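Local coordinates for hemolysin-related protein (PDB 5V6F) that binds mannose-containing glycans through its second beta-prism lectin domain, the part present here, and probably serves in Vibrio cholerae biofilms, at residues M25-G30 with D34-T39; I85-K90 with V95-T100; P5-S10 with Q66-T71. One frame throughout, in Å; residues are numbered along the deposited sequence.

Contact 1 (M25-G30 with D34-T39). With MAN (alpha-D-mannopyranose), chain B.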
loop_
_atom_site.group_PDB
_atom_site.type_symbol
_atom_site.label_atom_id
_atom_site.label_comp_id
_atom_site.label_asym_id
_atom_site.label_seq_id
_atom_site.Cartn_x
_atom_site.Cartn_y
_atom_site.Cartn_z
ATOM N N MET A 25 4.596 7.808 -3.618
ATOM C CA MET A 25 3.520 6.839 -3.456
ATOM C C MET A 25 2.421 7.495 -2.631
ATOM O O MET A 25 2.679 7.969 -1.517
ATOM C CB MET A 25 4.034 5.571 -2.769
ATOM C CG MET A 25 3.001 4.493 -2.552
ATOM S SD MET A 25 3.736 3.150 -1.607
ATOM C CE MET A 25 2.376 1.987 -1.556
ATOM N N TYR A 26 1.209 7.538 -3.181
ATOM C CA TYR A 26 0.058 8.138 -2.520
ATOM C C TYR A 26 -0.888 7.046 -2.039
ATOM O O TYR A 26 -1.088 6.038 -2.723
ATOM C CB TYR A 26 -0.690 9.088 -3.462
ATOM C CG TYR A 26 -0.036 10.437 -3.648
ATOM C CD1 TYR A 26 0.899 10.647 -4.655
ATOM C CD2 TYR A 26 -0.364 11.509 -2.826
ATOM C CE1 TYR A 26 1.496 11.887 -4.829
ATOM C CE2 TYR A 26 0.231 12.749 -2.992
ATOM C CZ TYR A 26 1.159 12.931 -3.994
ATOM O OH TYR A 26 1.750 14.166 -4.170
ATOM N N LEU A 27 -1.475 7.258 -0.862
ATOM C CA LEU A 27 -2.400 6.301 -0.277
ATOM C C LEU A 27 -3.587 7.026 0.332
ATOM O O LEU A 27 -3.434 8.100 0.923
ATOM C CB LEU A 27 -1.730 5.458 0.812
ATOM C CG LEU A 27 -0.521 4.615 0.404
ATOM C CD1 LEU A 27 0.780 5.390 0.597
ATOM C CD2 LEU A 27 -0.513 3.313 1.190
ATOM N N ARG A 28 -4.770 6.434 0.171
ATOM C CA ARG A 28 -5.919 6.726 1.015
ATOM C C ARG A 28 -6.059 5.597 2.023
ATOM O O ARG A 28 -5.958 4.421 1.659
ATOM C CB ARG A 28 -7.202 6.869 0.192
ATOM C CG ARG A 28 -7.376 8.242 -0.438
ATOM C CD ARG A 28 -8.789 8.449 -0.989
ATOM N NE ARG A 28 -8.955 7.918 -2.345
ATOM C CZ ARG A 28 -9.553 6.767 -2.659
ATOM N NH1 ARG A 28 -10.063 5.973 -1.722
ATOM N NH2 ARG A 28 -9.644 6.404 -3.931
ATOM N N SER A 29 -6.274 5.949 3.289
ATOM C CA SER A 29 -6.342 4.939 4.330
ATOM C C SER A 29 -7.273 5.401 5.441
ATOM O O SER A 29 -7.508 6.599 5.634
ATOM C CB SER A 29 -4.949 4.620 4.900
ATOM O OG SER A 29 -4.399 5.733 5.596
ATOM N N GLY A 30 -7.797 4.416 6.168
ATOM C CA GLY A 30 -8.573 4.622 7.376
ATOM C C GLY A 30 -8.241 3.521 8.364
ATOM O O GLY A 30 -7.113 3.466 8.864
ATOM N N ASP A 34 -7.217 1.884 1.629
ATOM C CA ASP A 34 -8.307 2.047 0.673
ATOM C C ASP A 34 -7.825 2.122 -0.771
ATOM O O ASP A 34 -8.484 1.584 -1.668
ATOM C CB ASP A 34 -9.114 3.310 0.996
ATOM C CG ASP A 34 -9.816 3.228 2.337
ATOM O OD1 ASP A 34 -9.171 3.515 3.368
ATOM O OD2 ASP A 34 -11.017 2.877 2.358
ATOM N N ALA A 35 -6.691 2.778 -1.019
ATOM C CA ALA A 35 -6.221 2.975 -2.383
ATOM C C ALA A 35 -4.743 3.346 -2.379
ATOM O O ALA A 35 -4.247 3.960 -1.431
ATOM C CB ALA A 35 -7.028 4.063 -3.097
ATOM N N ILE A 36 -4.059 2.979 -3.467
ATOM C CA ILE A 36 -2.640 3.262 -3.665
ATOM C C ILE A 36 -2.428 3.800 -5.071
ATOM O O ILE A 36 -2.978 3.263 -6.039
ATOM C CB ILE A 36 -1.774 2.003 -3.455
ATOM C CG1 ILE A 36 -1.754 1.614 -1.978
ATOM C CG2 ILE A 36 -0.347 2.218 -3.981
ATOM C CD1 ILE A 36 -1.081 0.282 -1.695
ATOM N N GLY A 37 -1.591 4.830 -5.187
ATOM C CA GLY A 37 -1.191 5.342 -6.484
ATOM C C GLY A 37 0.190 5.966 -6.476
ATOM O O GLY A 37 0.910 5.894 -5.475
ATOM N N THR A 38 0.572 6.577 -7.599
ATOM C CA THR A 38 1.831 7.301 -7.703
ATOM C C THR A 38 1.645 8.784 -8.000
ATOM O O THR A 38 2.637 9.524 -8.021
ATOM C CB THR A 38 2.721 6.670 -8.784
ATOM O OG1 THR A 38 2.046 6.694 -10.047
ATOM C CG2 THR A 38 3.058 5.227 -8.416
ATOM N N THR A 39 0.414 9.233 -8.229
ATOM C CA THR A 39 0.064 10.642 -8.293
ATOM C C THR A 39 -1.197 10.844 -7.472
ATOM O O THR A 39 -1.853 9.884 -7.060
ATOM C CB THR A 39 -0.184 11.119 -9.731
ATOM O OG1 THR A 39 -1.408 10.551 -10.215
ATOM C CG2 THR A 39 0.959 10.715 -10.641
HETATM C C1 MAN B . -12.870 3.677 8.069
HETATM C C2 MAN B . -13.089 4.964 7.293
HETATM C C3 MAN B . -13.460 4.622 5.860
HETATM C C4 MAN B . -12.440 3.634 5.236
HETATM C C5 MAN B . -12.223 2.406 6.162
HETATM C C6 MAN B . -11.103 1.467 5.695
HETATM O O2 MAN B . -11.894 5.734 7.219
HETATM O O3 MAN B . -13.573 5.798 5.061
HETATM O O4 MAN B . -12.923 3.175 3.988
HETATM O O5 MAN B . -11.893 2.862 7.484
HETATM O O6 MAN B . -9.897 2.220 5.577
#
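A classic beta bulge sets two residues, Asp-34 and Ala-35, against the single Arg-28, and one carbonyl oxygen serves two amides: Arg-28 O accepts from Asp-34 N at 2.8 Å and from Ala-35 N at 3.2 Å. Both donors come in from the same face of the carbonyl plane, and neither bond is straight, the N-H...O angle being 143° for Asp-34. Arg-28 N returns a bond to Ala-35 O, and beyond the bulge reciprocal bonds join Tyr-26 and Gly-37. The extra residue falls at the end of the hairpin next to the sugar. With CG anti to its carbonyl carbon (chi1 -64°), Asp-34 reaches alpha-mannose with both carboxylate oxygens, OD1 accepting from O6 at 2.7 Å and OD2 from O4 at 2.5 Å. This hairpin, 24-29 with 33-37, belongs to one of the three four-stranded antiparallel sheets of the beta-prism, and Phe-31 and Ala-32 of its turn give the same mannose two backbone N-H donors. Arg-28 works one shell further out. Its chain bends at chi3 (-85°) and lays one guanidinium face over Ala-35 CB, which is 3.6 Å from NH2, while NH1 holds the carbonyls of Gly-46 and Gly-53, whose own N is hydrogen-bonded to the mannose. On the other face of the sheet Leu-27 and Ile-36 lie side by side, CD2 to CG1 at 3.8 Å, and the extended chain of Met-25 brings its CE within 3.7 Å of Ile-36 CG2. Met-25 and Ile-36 look inward to Ile-122 and Val-124. Tyr-26, on the same face as Arg-28, meets Thr-38 O in the plane of its ring, at the edge, and its CD1 lies 3.5 Å from Thr-39 C.

Contact 2 (I85-K90 with V95-T100)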
loop_
_atom_site.group_PDB
_atom_site.type_symbol
_atom_site.label_atom_id
_atom_site.label_comp_id
_atom_site.label_asym_id
_atom_site.label_seq_id
_atom_site.Cartn_x
_atom_site.Cartn_y
_atom_site.Cartn_z
ATOM N N ILE A 85 0.184 -0.467 6.607
ATOM C CA ILE A 85 1.549 -0.461 6.095
ATOM C C ILE A 85 2.370 0.486 6.947
ATOM O O ILE A 85 2.018 1.664 7.094
ATOM C CB ILE A 85 1.641 -0.029 4.620
ATOM C CG1 ILE A 85 0.695 -0.844 3.743
ATOM C CG2 ILE A 85 3.081 -0.194 4.122
ATOM C CD1 ILE A 85 0.483 -0.238 2.379
ATOM N N LYS A 86 3.470 -0.021 7.491
ATOM C CA LYS A 86 4.457 0.804 8.169
ATOM C C LYS A 86 5.622 1.039 7.214
ATOM O O LYS A 86 6.271 0.084 6.776
ATOM C CB LYS A 86 4.936 0.137 9.456
ATOM C CG LYS A 86 5.995 0.922 10.201
ATOM C CD LYS A 86 6.452 0.179 11.441
ATOM C CE LYS A 86 7.717 0.782 12.008
ATOM N NZ LYS A 86 8.252 -0.034 13.136
ATOM N N PHE A 87 5.869 2.303 6.886
ATOM C CA PHE A 87 6.970 2.700 6.019
ATOM C C PHE A 87 8.112 3.218 6.886
ATOM O O PHE A 87 7.933 4.187 7.629
ATOM C CB PHE A 87 6.531 3.786 5.035
ATOM C CG PHE A 87 5.376 3.395 4.148
ATOM C CD1 PHE A 87 4.069 3.600 4.554
ATOM C CD2 PHE A 87 5.600 2.871 2.885
ATOM C CE1 PHE A 87 3.007 3.265 3.727
ATOM C CE2 PHE A 87 4.540 2.529 2.054
ATOM C CZ PHE A 87 3.247 2.732 2.474
ATOM N N THR A 88 9.277 2.578 6.795
ATOM C CA THR A 88 10.486 3.047 7.461
ATOM C C THR A 88 11.402 3.679 6.421
ATOM O O THR A 88 11.689 3.067 5.385
ATOM C CB THR A 88 11.206 1.907 8.190
ATOM O OG1 THR A 88 10.349 1.362 9.199
ATOM C CG2 THR A 88 12.479 2.405 8.859
ATOM N N MET A 89 11.849 4.901 6.696
ATOM C CA MET A 89 12.622 5.688 5.745
ATOM C C MET A 89 14.114 5.617 6.077
ATOM O O MET A 89 14.515 5.197 7.165
ATOM C CB MET A 89 12.139 7.143 5.748
ATOM C CG MET A 89 10.628 7.302 5.849
ATOM S SD MET A 89 9.730 6.429 4.552
ATOM C CE MET A 89 10.137 7.441 3.127
ATOM N N LYS A 90 14.945 6.038 5.120
ATOM C CA LYS A 90 16.387 5.956 5.322
ATOM C C LYS A 90 16.871 6.903 6.409
ATOM O O LYS A 90 17.979 6.719 6.919
ATOM C CB LYS A 90 17.151 6.251 4.026
ATOM C CG LYS A 90 16.811 5.354 2.852
ATOM C CD LYS A 90 17.411 5.856 1.535
ATOM C CE LYS A 90 17.118 4.892 0.390
ATOM N NZ LYS A 90 17.974 5.167 -0.800
ATOM N N VAL A 95 6.314 5.805 9.451
ATOM C CA VAL A 95 4.918 6.218 9.481
ATOM C C VAL A 95 4.068 4.976 9.271
ATOM O O VAL A 95 4.404 4.115 8.451
ATOM C CB VAL A 95 4.614 7.293 8.413
ATOM C CG1 VAL A 95 5.177 6.888 7.067
ATOM C CG2 VAL A 95 3.108 7.557 8.301
ATOM N N LEU A 96 2.979 4.877 10.026
ATOM C CA LEU A 96 2.045 3.763 9.937
ATOM C C LEU A 96 0.733 4.279 9.369
ATOM O O LEU A 96 0.076 5.121 9.988
ATOM C CB LEU A 96 1.810 3.122 11.305
ATOM C CG LEU A 96 0.811 1.960 11.325
ATOM C CD1 LEU A 96 1.418 0.736 10.682
ATOM C CD2 LEU A 96 0.352 1.651 12.742
ATOM N N LEU A 97 0.355 3.776 8.200
ATOM C CA LEU A 97 -0.953 4.065 7.634
ATOM C C LEU A 97 -1.852 2.847 7.793
ATOM O O LEU A 97 -1.388 1.705 7.794
ATOM C CB LEU A 97 -0.842 4.454 6.159
ATOM C CG LEU A 97 0.083 5.640 5.870
ATOM C CD1 LEU A 97 0.044 5.990 4.390
ATOM C CD2 LEU A 97 -0.276 6.856 6.724
ATOM N N GLY A 98 -3.148 3.101 7.938
ATOM C CA GLY A 98 -4.080 2.034 8.237
ATOM C C GLY A 98 -4.048 1.667 9.711
ATOM O O GLY A 98 -3.631 2.451 10.573
ATOM N N SER A 99 -4.493 0.445 10.000
ATOM C CA SER A 99 -4.621 -0.026 11.373
ATOM C C SER A 99 -4.462 -1.538 11.408
ATOM O O SER A 99 -4.836 -2.237 10.467
ATOM C CB SER A 99 -5.980 0.356 11.977
ATOM O OG SER A 99 -6.146 -0.231 13.260
ATOM N N THR A 100 -3.930 -2.042 12.519
ATOM C CA THR A 100 -3.857 -3.479 12.745
ATOM C C THR A 100 -4.990 -3.999 13.623
ATOM O O THR A 100 -5.019 -5.195 13.926
ATOM C CB THR A 100 -2.513 -3.854 13.387
ATOM O OG1 THR A 100 -2.410 -3.256 14.687
ATOM C CG2 THR A 100 -1.349 -3.390 12.524
#
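The axes of strands 85-89 and 95-98 approach to 4.7 Å, with 159° between their N-to-C directions. Two hydrogen-bonded antiparallel pairs, Ile-85 with Leu-97 and Phe-87 with Val-95, each close a ring of two reciprocal amide bonds. Phe-87 N to Val-95 O, at 2.8 Å, has its donor nearly along the C=O axis; Ile-85 N to Leu-97 O is 2.9 Å. Between them lies the non-hydrogen-bonded pair of Lys-86 and Leu-96, whose CA atoms come to 4.2 Å, and a CA-H...O contact of 3.3 Å from Lys-86 CA to Val-95 O supplements the amide bonds there.

The two faces of this hairpin differ in character. On the outer one, Leu-96 carries its CD1 branch across to the base of the lysine, 3.8 Å from Lys-86 CB, while the extended lysine chain leads its amine away from the partner strand. On the inner face Phe-87 is the central group. Val-95 turns CG1 between its own N and carbonyl carbon (chi1 48°), where this methyl meets Phe-87 CB at 3.9 Å. Further out along the ring, on the edge nearer the partner strand, Leu-97 crosses the phenylalanine at about a right angle, with CD1 4.1 Å from Phe-87 CE1. Ile-85 CG2, from the same strand as the ring, lies over one ring face, toward its rim.

Strand 94-98 is an outermost strand of its four-stranded sheet, and 80-89 continues the pairing on its other side to 65-75. Inward, Phe-87 packs on Ile-60 and Val-68, and Leu-97 on Leu-27, Ser-29 and Arg-57, closing this sheet of the beta-prism onto the strands 24-29 and 55-61 of the next.

Contact 3 (P5-S10 with Q66-T71)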
loop_
_atom_site.group_PDB
_atom_site.type_symbol
_atom_site.label_atom_id
_atom_site.label_comp_id
_atom_site.label_asym_id
_atom_site.label_seq_id
_atom_site.Cartn_x
_atom_site.Cartn_y
_atom_site.Cartn_z
ATOM N N PRO A 5 8.202 -9.155 -3.208
ATOM C CA PRO A 5 7.050 -10.058 -3.181
ATOM C C PRO A 5 5.758 -9.281 -3.382
ATOM O O PRO A 5 5.708 -8.052 -3.285
ATOM C CB PRO A 5 7.109 -10.689 -1.785
ATOM C CG PRO A 5 8.503 -10.450 -1.300
ATOM C CD PRO A 5 8.954 -9.179 -1.944
ATOM N N ILE A 6 4.695 -10.022 -3.674
ATOM C CA ILE A 6 3.350 -9.460 -3.636
ATOM C C ILE A 6 2.907 -9.473 -2.177
ATOM O O ILE A 6 2.713 -10.539 -1.590
ATOM C CB ILE A 6 2.377 -10.245 -4.524
ATOM C CG1 ILE A 6 2.841 -10.211 -5.985
ATOM C CG2 ILE A 6 0.968 -9.680 -4.392
ATOM C CD1 ILE A 6 2.013 -11.084 -6.924
ATOM N N PHE A 7 2.785 -8.290 -1.582
ATOM C CA PHE A 7 2.283 -8.167 -0.223
ATOM C C PHE A 7 0.764 -8.267 -0.226
ATOM O O PHE A 7 0.095 -7.729 -1.109
ATOM C CB PHE A 7 2.718 -6.837 0.392
ATOM C CG PHE A 7 4.181 -6.552 0.244
ATOM C CD1 PHE A 7 5.117 -7.309 0.924
ATOM C CD2 PHE A 7 4.620 -5.525 -0.575
ATOM C CE1 PHE A 7 6.467 -7.052 0.788
ATOM C CE2 PHE A 7 5.967 -5.257 -0.715
ATOM C CZ PHE A 7 6.894 -6.023 -0.031
ATOM N N GLY A 8 0.224 -8.965 0.759
ATOM C CA GLY A 8 -1.215 -9.141 0.828
ATOM C C GLY A 8 -1.656 -10.261 -0.084
ATOM O O GLY A 8 -1.098 -11.361 -0.050
ATOM N N TYR A 9 -2.660 -9.978 -0.915
ATOM C CA TYR A 9 -3.328 -10.986 -1.724
ATOM C C TYR A 9 -3.503 -10.445 -3.136
ATOM O O TYR A 9 -3.527 -9.233 -3.355
ATOM C CB TYR A 9 -4.680 -11.364 -1.108
ATOM C CG TYR A 9 -4.616 -11.468 0.402
ATOM C CD1 TYR A 9 -4.217 -12.645 1.021
ATOM C CD2 TYR A 9 -4.934 -10.383 1.208
ATOM C CE1 TYR A 9 -4.146 -12.740 2.399
ATOM C CE2 TYR A 9 -4.868 -10.470 2.587
ATOM C CZ TYR A 9 -4.473 -11.652 3.176
ATOM O OH TYR A 9 -4.402 -11.753 4.551
ATOM N N SER A 10 -3.633 -11.363 -4.099
ATOM C CA SER A 10 -3.643 -10.992 -5.512
ATOM C C SER A 10 -4.771 -11.678 -6.277
ATOM O O SER A 10 -4.646 -11.930 -7.480
ATOM C CB SER A 10 -2.301 -11.322 -6.160
ATOM O OG SER A 10 -2.021 -12.705 -6.067
ATOM N N GLN A 66 13.184 2.818 3.051
ATOM C CA GLN A 66 14.092 1.742 3.420
ATOM C C GLN A 66 13.390 0.390 3.463
ATOM O O GLN A 66 13.881 -0.575 2.874
ATOM C CB GLN A 66 14.748 2.032 4.776
ATOM C CG GLN A 66 15.667 0.913 5.260
ATOM C CD GLN A 66 16.403 1.259 6.540
ATOM O OE1 GLN A 66 16.314 2.381 7.042
ATOM N NE2 GLN A 66 17.136 0.291 7.077
ATOM N N SER A 67 12.240 0.305 4.130
ATOM C CA SER A 67 11.560 -0.973 4.274
ATOM C C SER A 67 10.076 -0.747 4.520
ATOM O O SER A 67 9.645 0.347 4.898
ATOM C CB SER A 67 12.162 -1.788 5.421
ATOM O OG SER A 67 11.952 -1.131 6.662
ATOM N N VAL A 68 9.302 -1.809 4.307
ATOM C CA VAL A 68 7.880 -1.812 4.617
ATOM C C VAL A 68 7.577 -2.993 5.524
ATOM O O VAL A 68 8.221 -4.044 5.455
ATOM C CB VAL A 68 6.995 -1.870 3.350
ATOM C CG1 VAL A 68 7.145 -0.591 2.539
ATOM C CG2 VAL A 68 7.337 -3.095 2.499
ATOM N N GLU A 69 6.589 -2.796 6.389
ATOM C CA GLU A 69 6.014 -3.842 7.225
ATOM C C GLU A 69 4.522 -3.811 6.938
ATOM O O GLU A 69 3.838 -2.858 7.324
ATOM C CB GLU A 69 6.317 -3.587 8.701
ATOM C CG GLU A 69 5.885 -4.667 9.663
ATOM C CD GLU A 69 6.282 -4.336 11.088
ATOM O OE1 GLU A 69 5.512 -3.636 11.778
ATOM O OE2 GLU A 69 7.382 -4.750 11.509
ATOM N N VAL A 70 4.026 -4.821 6.229
ATOM C CA VAL A 70 2.668 -4.825 5.693
ATOM C C VAL A 70 1.838 -5.804 6.508
ATOM O O VAL A 70 2.168 -6.994 6.582
ATOM C CB VAL A 70 2.649 -5.206 4.206
ATOM C CG1 VAL A 70 1.221 -5.178 3.658
ATOM C CG2 VAL A 70 3.543 -4.271 3.406
ATOM N N THR A 71 0.759 -5.310 7.104
ATOM C CA THR A 71 -0.173 -6.149 7.847
ATOM C C THR A 71 -1.421 -6.367 6.998
ATOM O O THR A 71 -2.057 -5.404 6.554
ATOM C CB THR A 71 -0.533 -5.520 9.192
ATOM O OG1 THR A 71 0.665 -5.269 9.937
ATOM C CG2 THR A 71 -1.430 -6.454 10.003
#
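Val-68 and Val-70 of strand 65-75 meet the buried ring of Phe-7 in the interior of the beta-prism, where two of its sheets face one another with no hydrogen bond between segments 5-10 and 66-71. The strand enters through a classic bulge, in which Gln-66 and Ser-67 share Thr-88 as partner. Val-68 is the first to turn inward. Its CG2 methyl, placed between backbone N and carbonyl carbon, approaches the far end of the phenylalanine at 3.9 Å from Phe-7 CZ. Glu-69 then points to the other side of its sheet, among Lys-86, Val-108 and Thr-110. Val-70 brings the chain back to Phe-7 and meets the near end of the side chain: both its methyls lie 4.0 Å from Phe-7 CB. The two valines thus follow the length of the aromatic group, each crossing it at about a right angle. Phe-134 of strand 131-137, hydrogen-bonded to Phe-7 backbone to backbone, also touches both the Phe-7 ring and Val-70. With CG beside its backbone N (chi1 -50°), Phe-7 presents one ring face to Val-70 CG2, 4.0 Å from its CG, while Pro-5 O sits over the centre of the opposite face.

Contacts 1 and 2 are hairpins of two different sheets, held by backbone hydrogen bonds; contact 3 joins two sheets by apolar side chains alone. Contacts 1 and 3 are buried, whereas contact 2 lies at a sheet edge and keeps one partly solvent-exposed face. The hairpins touch in the prism interior, through Met-25 SD on Phe-87 CE2 (3.8 Å) and Leu-27 CD2 on Ile-85 CD1 (3.9 Å). Segment 66-71 of contact 3 lies in the sheet of contact 2, next to strand 80-89. Contacts 1 and 3 do not meet, their centres lying about 14 Å apart. Of the three, contact 1 alone holds sugar-binding residues, Gly-30 and Asp-34.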